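Local coordinates for sugar isomerase (Sinorhizobium meliloti, PDB 3QC0), which binds a zinc ion in a xylose isomerase-like TIM barrel and probably isomerises a sugar, at residues A[82-93]-A[127-137]; A[158-166]-A[190-199]. All coordinates share one frame; numbering follows the deposited sequence.

Interaction 1: residues A[82-93]-A[127-137]; sequences IDDNRRAVDEAA and AVLPHARAAGV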
ATOM      1  N   ILE A  82       8.713  -2.664  24.554  1.00 12.01           N
ATOM      2  CA  ILE A  82       7.561  -3.047  25.387  1.00 12.13           C
ATOM      3  C   ILE A  82       7.461  -2.114  26.586  1.00 12.45           C
ATOM      4  O   ILE A  82       6.376  -1.620  26.920  1.00 12.36           O
ATOM      5  CB  ILE A  82       7.665  -4.504  25.771  1.00 12.03           C
ATOM      6  CG1 ILE A  82       7.405  -5.420  24.564  1.00 12.07           C
ATOM      7  CG2 ILE A  82       6.681  -4.840  26.920  1.00 13.07           C
ATOM      8  CD1 ILE A  82       7.970  -6.833  24.703  1.00 11.92           C
ATOM      9  N   ASP A  83       8.591  -1.860  27.239  1.00 12.82           N
ATOM     10  CA  ASP A  83       8.585  -1.015  28.411  1.00 13.65           C
ATOM     11  C   ASP A  83       8.174   0.407  28.075  1.00 13.70           C
ATOM     12  O   ASP A  83       7.425   1.019  28.857  1.00 15.23           O
ATOM     13  CB  ASP A  83       9.912  -1.149  29.193  1.00 14.69           C
ATOM     14  CG  ASP A  83       9.701  -1.209  30.691  1.00 15.05           C
ATOM     15  OD1 ASP A  83       8.769  -1.915  31.175  1.00 16.99           O
ATOM     16  OD2 ASP A  83      10.474  -0.529  31.403  1.00 17.91           O
ATOM     17  N   ASP A  84       8.647   0.968  26.933  0.59 13.64           N
ATOM     18  CA  ASP A  84       8.138   2.261  26.456  0.59 14.20           C
ATOM     19  C   ASP A  84       6.640   2.288  26.304  0.59 12.71           C
ATOM     20  O   ASP A  84       6.000   3.283  26.638  0.59 13.70           O
ATOM     21  CB  ASP A  84       8.783   2.718  25.121  0.59 15.07           C
ATOM     22  CG  ASP A  84       8.211   4.046  24.599  0.59 15.72           C
ATOM     23  OD1 ASP A  84       8.410   5.071  25.328  0.59 15.85           O
ATOM     24  OD2 ASP A  84       7.502   4.050  23.536  0.59 16.36           O
ATOM     25  N   ASN A  85       6.053   1.189  25.801  1.00 12.26           N
ATOM     26  CA  ASN A  85       4.629   1.126  25.654  1.00 11.95           C
ATOM     27  C   ASN A  85       3.916   1.185  27.012  1.00 12.66           C
ATOM     28  O   ASN A  85       2.825   1.734  27.093  1.00 12.75           O
ATOM     29  CB  ASN A  85       4.213  -0.153  24.912  1.00 11.54           C
ATOM     30  CG  ASN A  85       4.323  -0.022  23.394  1.00 12.39           C
ATOM     31  OD1 ASN A  85       3.329   0.320  22.756  1.00 14.10           O
ATOM     32  ND2 ASN A  85       5.515  -0.281  22.820  1.00 12.96           N
ATOM     33  N   ARG A  86       4.543   0.608  28.043  1.00 11.37           N
ATOM     34  CA  ARG A  86       3.972   0.726  29.392  1.00 11.92           C
ATOM     35  C   ARG A  86       3.944   2.185  29.842  1.00 12.44           C
ATOM     36  O   ARG A  86       2.954   2.624  30.431  1.00 13.83           O
ATOM     37  CB  ARG A  86       4.711  -0.164  30.376  1.00 11.92           C
ATOM     38  CG  ARG A  86       4.582  -1.642  30.062  1.00 11.77           C
ATOM     39  CD  ARG A  86       5.290  -2.542  31.073  1.00 13.06           C
ATOM     40  NE  ARG A  86       5.182  -3.948  30.711  1.00 14.56           N
ATOM     41  CZ  ARG A  86       6.201  -4.740  30.369  1.00 12.86           C
ATOM     42  NH1 ARG A  86       7.482  -4.327  30.294  1.00 13.84           N
ATOM     43  NH2 ARG A  86       5.918  -5.953  30.013  1.00 14.89           N
ATOM     44  N   ARG A  87       5.001   2.946  29.530  1.00 12.75           N
ATOM     45  CA  ARG A  87       5.001   4.372  29.805  1.00 14.10           C
ATOM     46  C   ARG A  87       3.891   5.090  29.018  1.00 14.19           C
ATOM     47  O   ARG A  87       3.188   5.939  29.535  1.00 14.72           O
ATOM     48  CB  ARG A  87       6.361   4.992  29.469  1.00 14.11           C
ATOM     49  CG  ARG A  87       7.585   4.400  30.141  1.00 16.18           C
ATOM     50  CD  ARG A  87       7.682   4.750  31.637  1.00 19.07           C
ATOM     51  NE  ARG A  87       6.646   4.058  32.409  1.00 18.49           N
ATOM     52  CZ  ARG A  87       6.662   2.760  32.729  1.00 18.76           C
ATOM     53  NH1 ARG A  87       7.667   1.962  32.375  1.00 18.25           N
ATOM     54  NH2 ARG A  87       5.641   2.245  33.390  1.00 18.91           N
ATOM     55  N   ALA A  88       3.717   4.715  27.740  1.00 13.09           N
ATOM     56  CA  ALA A  88       2.686   5.280  26.931  1.00 13.82           C
ATOM     57  C   ALA A  88       1.298   5.019  27.516  1.00 14.21           C
ATOM     58  O   ALA A  88       0.435   5.883  27.488  1.00 14.41           O
ATOM     59  CB  ALA A  88       2.782   4.775  25.462  1.00 13.56           C
ATOM     60  N   VAL A  89       1.089   3.814  28.041  1.00 13.31           N
ATOM     61  CA  VAL A  89      -0.155   3.471  28.710  1.00 14.22           C
ATOM     62  C   VAL A  89      -0.350   4.366  29.921  1.00 14.21           C
ATOM     63  O   VAL A  89      -1.438   4.861  30.104  1.00 15.09           O
ATOM     64  CB  VAL A  89      -0.173   2.004  29.143  1.00 13.42           C
ATOM     65  CG1 VAL A  89      -1.294   1.724  30.188  1.00 15.03           C
ATOM     66  CG2 VAL A  89      -0.354   1.081  27.895  1.00 13.80           C
ATOM     67  N   ASP A  90       0.705   4.574  30.705  1.00 15.14           N
ATOM     68  CA  ASP A  90       0.595   5.427  31.896  1.00 15.78           C
ATOM     69  C   ASP A  90       0.180   6.868  31.509  1.00 16.70           C
ATOM     70  O   ASP A  90      -0.623   7.518  32.186  1.00 17.13           O
ATOM     71  CB  ASP A  90       1.897   5.434  32.684  1.00 16.25           C
ATOM     72  CG  ASP A  90       2.241   4.099  33.292  1.00 16.83           C
ATOM     73  OD1 ASP A  90       1.418   3.129  33.279  1.00 17.82           O
ATOM     74  OD2 ASP A  90       3.376   4.006  33.806  1.00 20.62           O
ATOM     75  N   GLU A  91       0.777   7.380  30.438  1.00 15.99           N
ATOM     76  CA  GLU A  91       0.450   8.683  29.892  1.00 17.29           C
ATOM     77  C   GLU A  91      -1.016   8.737  29.454  1.00 16.68           C
ATOM     78  O   GLU A  91      -1.750   9.669  29.803  1.00 19.56           O
ATOM     79  CB  GLU A  91       1.398   9.036  28.744  1.00 16.90           C
ATOM     80  CG  GLU A  91       2.865   9.125  29.135  1.00 18.19           C
ATOM     81  CD  GLU A  91       3.832   9.045  27.971  1.00 21.69           C
ATOM     82  OE1 GLU A  91       3.409   9.365  26.844  1.00 20.81           O
ATOM     83  OE2 GLU A  91       5.014   8.638  28.203  1.00 24.30           O
ATOM     84  N   ALA A  92      -1.455   7.739  28.691  1.00 17.03           N
ATOM     85  CA  ALA A  92      -2.822   7.676  28.245  1.00 17.31           C
ATOM     86  C   ALA A  92      -3.793   7.670  29.411  1.00 18.59           C
ATOM     87  O   ALA A  92      -4.840   8.315  29.354  1.00 19.87           O
ATOM     88  CB  ALA A  92      -3.072   6.422  27.313  1.00 16.74           C
ATOM     89  N   ALA A  93      -3.463   6.893  30.429  1.00 18.52           N
ATOM     90  CA  ALA A  93      -4.322   6.788  31.636  1.00 19.73           C
ATOM     91  C   ALA A  93      -4.427   8.139  32.325  1.00 20.95           C
ATOM     92  O   ALA A  93      -5.530   8.557  32.663  1.00 22.54           O
ATOM     93  CB  ALA A  93      -3.766   5.741  32.566  1.00 18.93           C
ATOM     94  N   ALA A 127       2.544  -8.605  25.675  1.00 13.42           N
ATOM     95  CA  ALA A 127       3.363  -8.240  26.827  1.00 13.41           C
ATOM     96  C   ALA A 127       2.852  -6.964  27.500  1.00 13.39           C
ATOM     97  O   ALA A 127       2.950  -6.816  28.734  1.00 14.42           O
ATOM     98  CB  ALA A 127       4.861  -8.083  26.442  1.00 14.47           C
ATOM     99  N   VAL A 128       2.325  -6.043  26.693  1.00 12.39           N
ATOM    100  CA  VAL A 128       1.809  -4.762  27.163  1.00 12.18           C
ATOM    101  C   VAL A 128       0.384  -4.889  27.734  1.00 12.65           C
ATOM    102  O   VAL A 128       0.006  -4.142  28.635  1.00 13.27           O
ATOM    103  CB  VAL A 128       1.837  -3.706  26.024  1.00 11.62           C
ATOM    104  CG1 VAL A 128       1.179  -2.359  26.462  1.00 13.51           C
ATOM    105  CG2 VAL A 128       3.290  -3.483  25.534  1.00 12.63           C
ATOM    106  N   LEU A 129      -0.399  -5.819  27.192  0.56 13.32           N
ATOM    107  CA  LEU A 129      -1.817  -5.872  27.511  0.56 13.60           C
ATOM    108  C   LEU A 129      -2.121  -5.870  29.004  0.56 13.78           C
ATOM    109  O   LEU A 129      -2.977  -5.095  29.432  0.56 14.46           O
ATOM    110  CB  LEU A 129      -2.485  -7.066  26.825  0.56 14.09           C
ATOM    111  CG  LEU A 129      -3.141  -6.714  25.479  0.56 14.55           C
ATOM    112  CD1 LEU A 129      -3.518  -7.951  24.632  0.56 15.11           C
ATOM    113  CD2 LEU A 129      -4.354  -5.804  25.726  0.56 14.51           C
ATOM    114  N   PRO A 130      -1.428  -6.707  29.804  1.00 14.38           N
ATOM    115  CA  PRO A 130      -1.812  -6.685  31.247  1.00 15.17           C
ATOM    116  C   PRO A 130      -1.666  -5.297  31.883  1.00 14.21           C
ATOM    117  O   PRO A 130      -2.499  -4.916  32.730  1.00 16.78           O
ATOM    118  CB  PRO A 130      -0.876  -7.731  31.874  1.00 14.50           C
ATOM    119  CG  PRO A 130      -0.521  -8.663  30.713  1.00 17.37           C
ATOM    120  CD  PRO A 130      -0.435  -7.750  29.527  1.00 15.12           C
ATOM    121  N   HIS A 131      -0.625  -4.566  31.484  1.00 14.24           N
ATOM    122  CA  HIS A 131      -0.438  -3.219  31.971  1.00 13.40           C
ATOM    123  C   HIS A 131      -1.559  -2.305  31.519  1.00 14.74           C
ATOM    124  O   HIS A 131      -2.093  -1.515  32.283  1.00 16.14           O
ATOM    125  CB  HIS A 131       0.915  -2.711  31.517  1.00 13.49           C
ATOM    126  CG  HIS A 131       1.362  -1.503  32.252  1.00 13.89           C
ATOM    127  ND1 HIS A 131       2.038  -1.585  33.437  1.00 14.80           N
ATOM    128  CD2 HIS A 131       1.269  -0.188  31.950  1.00 14.20           C
ATOM    129  CE1 HIS A 131       2.321  -0.359  33.856  1.00 13.67           C
ATOM    130  NE2 HIS A 131       1.844   0.508  32.983  1.00 15.84           N
ATOM    131  N   ALA A 132      -1.943  -2.433  30.249  0.50 14.41           N
ATOM    132  CA  ALA A 132      -3.009  -1.633  29.694  0.50 14.79           C
ATOM    133  C   ALA A 132      -4.351  -1.948  30.363  0.50 15.85           C
ATOM    134  O   ALA A 132      -5.120  -1.046  30.691  0.50 16.90           O
ATOM    135  CB  ALA A 132      -3.096  -1.850  28.150  0.50 14.10           C
ATOM    136  N   ARG A 133      -4.646  -3.229  30.528  1.00 16.83           N
ATOM    137  CA  ARG A 133      -5.915  -3.636  31.149  0.50 17.75           C
ATOM    138  C   ARG A 133      -5.995  -3.142  32.593  1.00 18.45           C
ATOM    139  O   ARG A 133      -7.022  -2.600  32.989  1.00 19.94           O
ATOM    140  CB  ARG A 133      -6.082  -5.141  31.033  0.50 18.26           C
ATOM    141  CG  ARG A 133      -6.429  -5.604  29.607  0.50 19.95           C
ATOM    142  CD  ARG A 133      -6.572  -7.153  29.485  0.50 24.74           C
ATOM    143  NE  ARG A 133      -7.926  -7.642  29.729  0.50 26.72           N
ATOM    144  CZ  ARG A 133      -8.212  -8.860  30.191  0.50 29.78           C
ATOM    145  NH1 ARG A 133      -7.245  -9.710  30.508  0.50 30.17           N
ATOM    146  NH2 ARG A 133      -9.468  -9.223  30.363  0.50 31.58           N
ATOM    147  N   ALA A 134      -4.900  -3.238  33.336  1.00 18.15           N
ATOM    148  CA  ALA A 134      -4.862  -2.748  34.731  1.00 18.65           C
ATOM    149  C   ALA A 134      -5.063  -1.238  34.801  1.00 19.06           C
ATOM    150  O   ALA A 134      -5.672  -0.736  35.760  1.00 20.71           O
ATOM    151  CB  ALA A 134      -3.545  -3.167  35.386  1.00 19.17           C
ATOM    152  N   ALA A 135      -4.560  -0.496  33.803  1.00 18.65           N
ATOM    153  CA  ALA A 135      -4.698   0.949  33.722  1.00 18.37           C
ATOM    154  C   ALA A 135      -6.026   1.431  33.180  1.00 20.09           C
ATOM    155  O   ALA A 135      -6.317   2.632  33.238  1.00 21.57           O
ATOM    156  CB  ALA A 135      -3.497   1.580  32.886  1.00 18.59           C
ATOM    157  N   GLY A 136      -6.832   0.516  32.631  1.00 19.40           N
ATOM    158  CA  GLY A 136      -8.061   0.908  31.955  1.00 20.59           C
ATOM    159  C   GLY A 136      -7.858   1.595  30.602  1.00 20.11           C
ATOM    160  O   GLY A 136      -8.705   2.386  30.189  1.00 22.47           O
ATOM    161  N   VAL A 137      -6.783   1.248  29.896  1.00 18.17           N
ATOM    162  CA  VAL A 137      -6.441   1.898  28.620  1.00 16.95           C
ATOM    163  C   VAL A 137      -6.600   0.867  27.471  1.00 16.68           C
ATOM    164  O   VAL A 137      -5.769  -0.039  27.324  1.00 16.26           O
ATOM    165  CB  VAL A 137      -5.025   2.471  28.624  1.00 16.21           C
ATOM    166  CG1 VAL A 137      -4.661   3.078  27.222  1.00 15.61           C
ATOM    167  CG2 VAL A 137      -4.835   3.530  29.725  1.00 16.51           C
TER
HETATM  168  O   HOH W   1       2.742  -5.419  31.006  1.00 15.82           O
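Val89 is one of two knobs in this contact: its side chain drops into the hollow between Val128, His131, Ala132 and Ala135. With chi1 164°, CG1 lies anti to the backbone N and presses against Ala135 CB at 3.5 Å, tight for two carbons, while CG2 leans on Val128 CG1. The return knob is His131, which fills the hollow formed by Arg86, Arg87, Val89 and Asp90. One face of its imidazole receives Arg86 CB, a CH-pi contact 3.9 Å from the ring centroid, and Val89 CG1 approaches the ring obliquely. At the start of 82-93, Ile82 CG2 meets Ala127 CB, and Val128 CG2 abuts Asn85 CB at 3.5 Å; the amide of Asn85 turns elsewhere, to Gly68 N and Ala81 O. Past the Schellman turn at Gly136, Val137 straddles the other end, CG1 against Ala92 CB and CG2 against Ala93 CB. The two helices, neighbours on the outside of the TIM barrel, run nearly parallel at -15° with axes 9.4 Å apart, and Val89 also reaches Leu100 and Leu139 of the strands beneath. Polar bonds line one flank. His131 NE2 donates to Asp90 OD1 at 2.7 Å, on the syn side of the carboxylate, and Arg87 NH2 holds Asp90 OD2 from above its plane at 2.9 Å. Arg86, extended from CG to NE, gives a weak bond from NH2 to Ala127 O, and water 1 joins its NE to that same carbonyl; its NH1 is salt-bridged to Asp83 and Glu79. Gripped through both oxygens, the Asp90 carboxylate is steadied and probably offsets part of Arg87's positive charge beside the histidine; the NE2 bond and Arg86 CB over one face hold the imidazole's rotation.

Interaction 2: residues A[158-166]-A[190-199]; sequences LGQALDICE and QIARAGKMKA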
ATOM      1  N   LEU A 158      -6.716  -4.169   7.811  1.00 11.14           N
ATOM      2  CA  LEU A 158      -7.666  -4.284   8.905  1.00 12.51           C
ATOM      3  C   LEU A 158      -7.921  -5.756   9.247  1.00 13.14           C
ATOM      4  O   LEU A 158      -8.047  -6.089  10.430  1.00 13.80           O
ATOM      5  CB  LEU A 158      -8.945  -3.549   8.554  1.00 13.33           C
ATOM      6  CG  LEU A 158     -10.054  -3.533   9.594  1.00 14.14           C
ATOM      7  CD1 LEU A 158      -9.582  -2.948  10.934  1.00 13.97           C
ATOM      8  CD2 LEU A 158     -11.243  -2.711   9.009  1.00 14.83           C
ATOM      9  N   GLY A 159      -8.002  -6.644   8.256  1.00 13.33           N
ATOM     10  CA  GLY A 159      -8.169  -8.052   8.509  1.00 13.73           C
ATOM     11  C   GLY A 159      -7.067  -8.650   9.375  1.00 14.19           C
ATOM     12  O   GLY A 159      -7.321  -9.406  10.286  1.00 14.61           O
ATOM     13  N   GLN A 160      -5.826  -8.278   9.089  1.00 13.52           N
ATOM     14  CA  GLN A 160      -4.705  -8.734   9.854  1.00 13.10           C
ATOM     15  C   GLN A 160      -4.792  -8.167  11.272  1.00 13.05           C
ATOM     16  O   GLN A 160      -4.519  -8.874  12.237  1.00 13.53           O
ATOM     17  CB  GLN A 160      -3.416  -8.310   9.158  1.00 12.58           C
ATOM     18  CG  GLN A 160      -2.155  -8.635   9.935  1.00 13.65           C
ATOM     19  CD  GLN A 160      -0.943  -7.853   9.443  1.00 12.13           C
ATOM     20  OE1 GLN A 160      -1.101  -6.882   8.701  1.00 14.20           O
ATOM     21  NE2 GLN A 160       0.250  -8.239   9.907  1.00 14.68           N
ATOM     22  N   ALA A 161      -5.093  -6.870  11.397  1.00 12.47           N
ATOM     23  CA  ALA A 161      -5.236  -6.264  12.731  1.00 11.62           C
ATOM     24  C   ALA A 161      -6.271  -7.007  13.557  1.00 12.72           C
ATOM     25  O   ALA A 161      -6.088  -7.273  14.761  1.00 13.77           O
ATOM     26  CB  ALA A 161      -5.568  -4.770  12.625  1.00 13.55           C
ATOM     27  N   LEU A 162      -7.396  -7.295  12.922  1.00 13.24           N
ATOM     28  CA  LEU A 162      -8.460  -8.042  13.614  1.00 14.34           C
ATOM     29  C   LEU A 162      -8.048  -9.472  13.966  1.00 15.30           C
ATOM     30  O   LEU A 162      -8.420  -9.985  15.022  1.00 16.64           O
ATOM     31  CB  LEU A 162      -9.752  -7.998  12.793  1.00 14.95           C
ATOM     32  CG  LEU A 162     -10.377  -6.598  12.633  1.00 14.81           C
ATOM     33  CD1 LEU A 162     -11.507  -6.600  11.585  1.00 15.57           C
ATOM     34  CD2 LEU A 162     -10.907  -6.073  14.010  1.00 15.25           C
ATOM     35  N   ASP A 163      -7.287 -10.134  13.105  1.00 15.28           N
ATOM     36  CA  ASP A 163      -6.721 -11.447  13.424  1.00 16.17           C
ATOM     37  C   ASP A 163      -5.894 -11.385  14.708  1.00 17.22           C
ATOM     38  O   ASP A 163      -5.984 -12.270  15.573  1.00 18.42           O
ATOM     39  CB  ASP A 163      -5.831 -11.976  12.305  1.00 16.54           C
ATOM     40  CG  ASP A 163      -6.608 -12.443  11.080  1.00 18.61           C
ATOM     41  OD1 ASP A 163      -7.863 -12.559  11.081  1.00 20.00           O
ATOM     42  OD2 ASP A 163      -5.904 -12.679  10.053  1.00 20.07           O
ATOM     43  N   ILE A 164      -5.113 -10.321  14.867  1.00 16.94           N
ATOM     44  CA  ILE A 164      -4.321 -10.181  16.063  1.00 18.29           C
ATOM     45  C   ILE A 164      -5.231  -9.945  17.269  1.00 18.52           C
ATOM     46  O   ILE A 164      -4.972 -10.507  18.320  1.00 19.50           O
ATOM     47  CB  ILE A 164      -3.285  -9.030  15.922  1.00 17.86           C
ATOM     48  CG1 ILE A 164      -2.305  -9.322  14.763  1.00 17.35           C
ATOM     49  CG2 ILE A 164      -2.574  -8.734  17.271  1.00 18.15           C
ATOM     50  CD1 ILE A 164      -1.426  -8.135  14.345  1.00 19.65           C
ATOM     51  N   CYS A 165      -6.257  -9.106  17.126  1.00 17.64           N
ATOM     52  CA  CYS A 165      -7.239  -8.848  18.198  1.00 19.05           C
ATOM     53  C   CYS A 165      -7.858 -10.149  18.629  1.00 21.00           C
ATOM     54  O   CYS A 165      -8.015 -10.392  19.822  1.00 23.08           O
ATOM     55  CB  CYS A 165      -8.293  -7.851  17.766  1.00 17.66           C
ATOM     56  SG  CYS A 165      -7.723  -6.180  17.579  1.00 18.15           S
ATOM     57  N   GLU A 166      -8.213 -11.001  17.676  1.00 20.44           N
ATOM     58  CA  GLU A 166      -8.823 -12.292  18.052  0.54 21.80           C
ATOM     59  C   GLU A 166      -7.866 -13.188  18.807  1.00 22.93           C
ATOM     60  O   GLU A 166      -8.291 -13.947  19.723  1.00 25.56           O
ATOM     61  CB  GLU A 166      -9.336 -13.019  16.812  0.54 21.63           C
ATOM     62  CG  GLU A 166     -10.543 -12.386  16.219  0.54 21.30           C
ATOM     63  CD  GLU A 166     -11.304 -13.340  15.308  0.54 24.80           C
ATOM     64  OE1 GLU A 166     -10.769 -13.745  14.250  0.54 22.24           O
ATOM     65  OE2 GLU A 166     -12.445 -13.695  15.662  0.54 29.25           O
ATOM     66  N   GLN A 190     -14.441  -6.314   6.435  1.00 16.71           N
ATOM     67  CA  GLN A 190     -13.610  -6.210   7.635  1.00 15.81           C
ATOM     68  C   GLN A 190     -14.138  -5.172   8.611  1.00 15.64           C
ATOM     69  O   GLN A 190     -14.061  -5.399   9.835  1.00 17.05           O
ATOM     70  CB  GLN A 190     -12.143  -5.945   7.259  1.00 15.13           C
ATOM     71  CG  GLN A 190     -11.535  -7.112   6.443  1.00 15.53           C
ATOM     72  CD  GLN A 190     -11.517  -8.423   7.180  1.00 17.39           C
ATOM     73  OE1 GLN A 190     -11.364  -8.484   8.415  1.00 16.70           O
ATOM     74  NE2 GLN A 190     -11.691  -9.512   6.436  1.00 22.25           N
ATOM     75  N   ILE A 191     -14.763  -4.090   8.124  1.00 15.37           N
ATOM     76  CA  ILE A 191     -15.446  -3.151   9.032  1.00 16.13           C
ATOM     77  C   ILE A 191     -16.596  -3.863   9.744  1.00 17.25           C
ATOM     78  O   ILE A 191     -16.767  -3.718  10.967  1.00 18.01           O
ATOM     79  CB  ILE A 191     -15.942  -1.912   8.315  1.00 16.89           C
ATOM     80  CG1 ILE A 191     -14.762  -1.040   7.864  1.00 15.58           C
ATOM     81  CG2 ILE A 191     -16.843  -1.036   9.214  1.00 16.00           C
ATOM     82  CD1 ILE A 191     -15.159   0.159   6.964  1.00 17.33           C
ATOM     83  N   ALA A 192     -17.395  -4.613   8.997  1.00 17.91           N
ATOM     84  CA  ALA A 192     -18.514  -5.372   9.584  1.00 18.86           C
ATOM     85  C   ALA A 192     -18.003  -6.363  10.604  1.00 19.02           C
ATOM     86  O   ALA A 192     -18.570  -6.489  11.695  1.00 20.82           O
ATOM     87  CB  ALA A 192     -19.316  -6.065   8.489  1.00 19.27           C
ATOM     88  N   ARG A 193     -16.907  -7.050  10.287  1.00 18.71           N
ATOM     89  CA  ARG A 193     -16.241  -7.986  11.196  1.00 18.62           C
ATOM     90  C   ARG A 193     -15.775  -7.302  12.485  1.00 17.95           C
ATOM     91  O   ARG A 193     -16.032  -7.820  13.595  1.00 19.94           O
ATOM     92  CB  ARG A 193     -15.051  -8.655  10.517  1.00 18.37           C
ATOM     93  CG  ARG A 193     -14.313  -9.665  11.366  1.00 19.43           C
ATOM     94  CD  ARG A 193     -13.125 -10.187  10.616  1.00 18.55           C
ATOM     95  NE  ARG A 193     -12.239 -10.937  11.451  1.00 19.15           N
ATOM     96  CZ  ARG A 193     -10.926 -11.046  11.319  1.00 17.61           C
ATOM     97  NH1 ARG A 193     -10.297 -10.466  10.298  1.00 18.22           N
ATOM     98  NH2 ARG A 193     -10.253 -11.790  12.180  1.00 17.62           N
ATOM     99  N   ALA A 194     -15.148  -6.132  12.354  1.00 17.54           N
ATOM    100  CA  ALA A 194     -14.690  -5.343  13.495  1.00 17.74           C
ATOM    101  C   ALA A 194     -15.864  -5.027  14.424  1.00 19.42           C
ATOM    102  O   ALA A 194     -15.720  -5.052  15.662  1.00 19.64           O
ATOM    103  CB  ALA A 194     -14.030  -4.043  13.038  1.00 17.71           C
ATOM    104  N   GLY A 195     -16.999  -4.687  13.821  1.00 20.74           N
ATOM    105  CA  GLY A 195     -18.193  -4.345  14.593  1.00 22.17           C
ATOM    106  C   GLY A 195     -18.689  -5.552  15.360  1.00 22.70           C
ATOM    107  O   GLY A 195     -19.071  -5.433  16.550  1.00 23.32           O
ATOM    108  N   LYS A 196     -18.730  -6.713  14.718  1.00 22.67           N
ATOM    109  CA  LYS A 196     -19.155  -7.951  15.408  1.00 23.96           C
ATOM    110  C   LYS A 196     -18.248  -8.330  16.580  1.00 23.21           C
ATOM    111  O   LYS A 196     -18.694  -8.881  17.596  1.00 23.79           O
ATOM    112  CB  LYS A 196     -19.215  -9.154  14.460  1.00 24.70           C
ATOM    113  CG  LYS A 196     -20.259  -9.047  13.346  1.00 28.40           C
ATOM    114  CD  LYS A 196     -20.073 -10.249  12.397  1.00 35.39           C
ATOM    115  CE  LYS A 196     -20.828 -10.134  11.099  1.00 38.54           C
ATOM    116  NZ  LYS A 196     -20.707 -11.443  10.356  1.00 40.02           N
HETATM  117  N   MSE A 197     -16.967  -8.055  16.432  1.00 20.65           N
HETATM  118  CA  MSE A 197     -15.979  -8.220  17.487  1.00 21.64           C
HETATM  119  C   MSE A 197     -16.020  -7.123  18.564  1.00 20.78           C
HETATM  120  O   MSE A 197     -15.255  -7.183  19.520  1.00 21.12           O
HETATM  121  CB  MSE A 197     -14.563  -8.244  16.858  1.00 21.15           C
HETATM  122  CG  MSE A 197     -14.349  -9.527  16.024  1.00 20.93           C
HETATM  123 SE   MSE A 197     -12.732  -9.582  15.033  0.75 18.71          SE
HETATM  124  CE  MSE A 197     -11.609  -9.153  16.572  1.00 17.55           C
ATOM    125  N   LYS A 198     -16.825  -6.089  18.366  1.00 21.10           N
ATOM    126  CA  LYS A 198     -16.842  -4.907  19.262  1.00 20.82           C
ATOM    127  C   LYS A 198     -15.435  -4.306  19.394  1.00 20.63           C
ATOM    128  O   LYS A 198     -15.029  -3.858  20.467  1.00 21.51           O
ATOM    129  CB  LYS A 198     -17.511  -5.250  20.630  1.00 22.77           C
ATOM    130  CG  LYS A 198     -18.948  -5.652  20.411  1.00 28.09           C
ATOM    131  CD  LYS A 198     -19.836  -5.383  21.656  1.00 34.88           C
ATOM    132  CE  LYS A 198     -19.542  -6.307  22.772  1.00 38.04           C
ATOM    133  NZ  LYS A 198     -20.681  -6.236  23.843  1.00 39.03           N
ATOM    134  N   ALA A 199     -14.693  -4.312  18.276  1.00 19.58           N
ATOM    135  CA  ALA A 199     -13.270  -3.972  18.304  1.00 18.10           C
ATOM    136  C   ALA A 199     -12.967  -2.545  17.853  1.00 16.49           C
ATOM    137  O   ALA A 199     -11.821  -2.166  17.920  1.00 16.93           O
ATOM    138  CB  ALA A 199     -12.460  -4.986  17.407  1.00 19.07           C
TER
HETATM  139  O   HOH W   2     -13.765 -12.816  13.092  1.00 27.90           O
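Gln190 opens the contact of 190-199 with 158-166, where two helices on the outside of the TIM barrel lie side by side over strand 172-177, Leu158 and Leu162 packing on its Val174. Its bent chain brings OE1 to within 3.2 Å of Gly159 CA, and its CB rests on Leu158 CD2. Ile191 CG1 touches that same methyl more loosely. Arg193 follows, with CG anti to the backbone N (chi1 -179°) and the chain extended to NE, so that it crosses to 158-166 as a knob. Leu162 CB sits over the centre of one guanidinium face, while the edge is ringed by acceptors: NH1 bonds Gly159 O on a lone pair and Gln190 OE1, and NH2 salt-bridges Asp163 OD1 at 2.7 Å and, in one of two conformers, Glu166 OE1 at 2.9 Å. A leucine here would remove the guanidinium and would probably leave the Asp163 carboxylate without its counter-charge. Next, Ala194 CB packs on Leu162 CD2. Selenomethionine Met197, beside the Schellman turn of Lys198, bends to carry CE to Cys165 CB and Leu162 O, with SE near Leu162 CB. Finally, Ala199 CB meets Leu162 CD2 at 3.9 Å.

Both interactions join neighbouring helices of the barrel's outer layer, but they share none: interaction 1 pairs helix 75-94 with helix 114-135, interaction 2 pairs helix 158-168 with helix 187-196. Their centres lie 21 Å apart and they do not touch, though Ile164 of 158-166 reaches Val122 of helix 114-135. Each is partly buried, apolar where it faces the strands and charged toward solvent. Interaction 1 covers more surface, 601 against 476 Å², and none of its salt bridges spans the two segments; a histidine is the stronger crossing donor. In interaction 2 the salt bridges themselves span the helices, through one arginine.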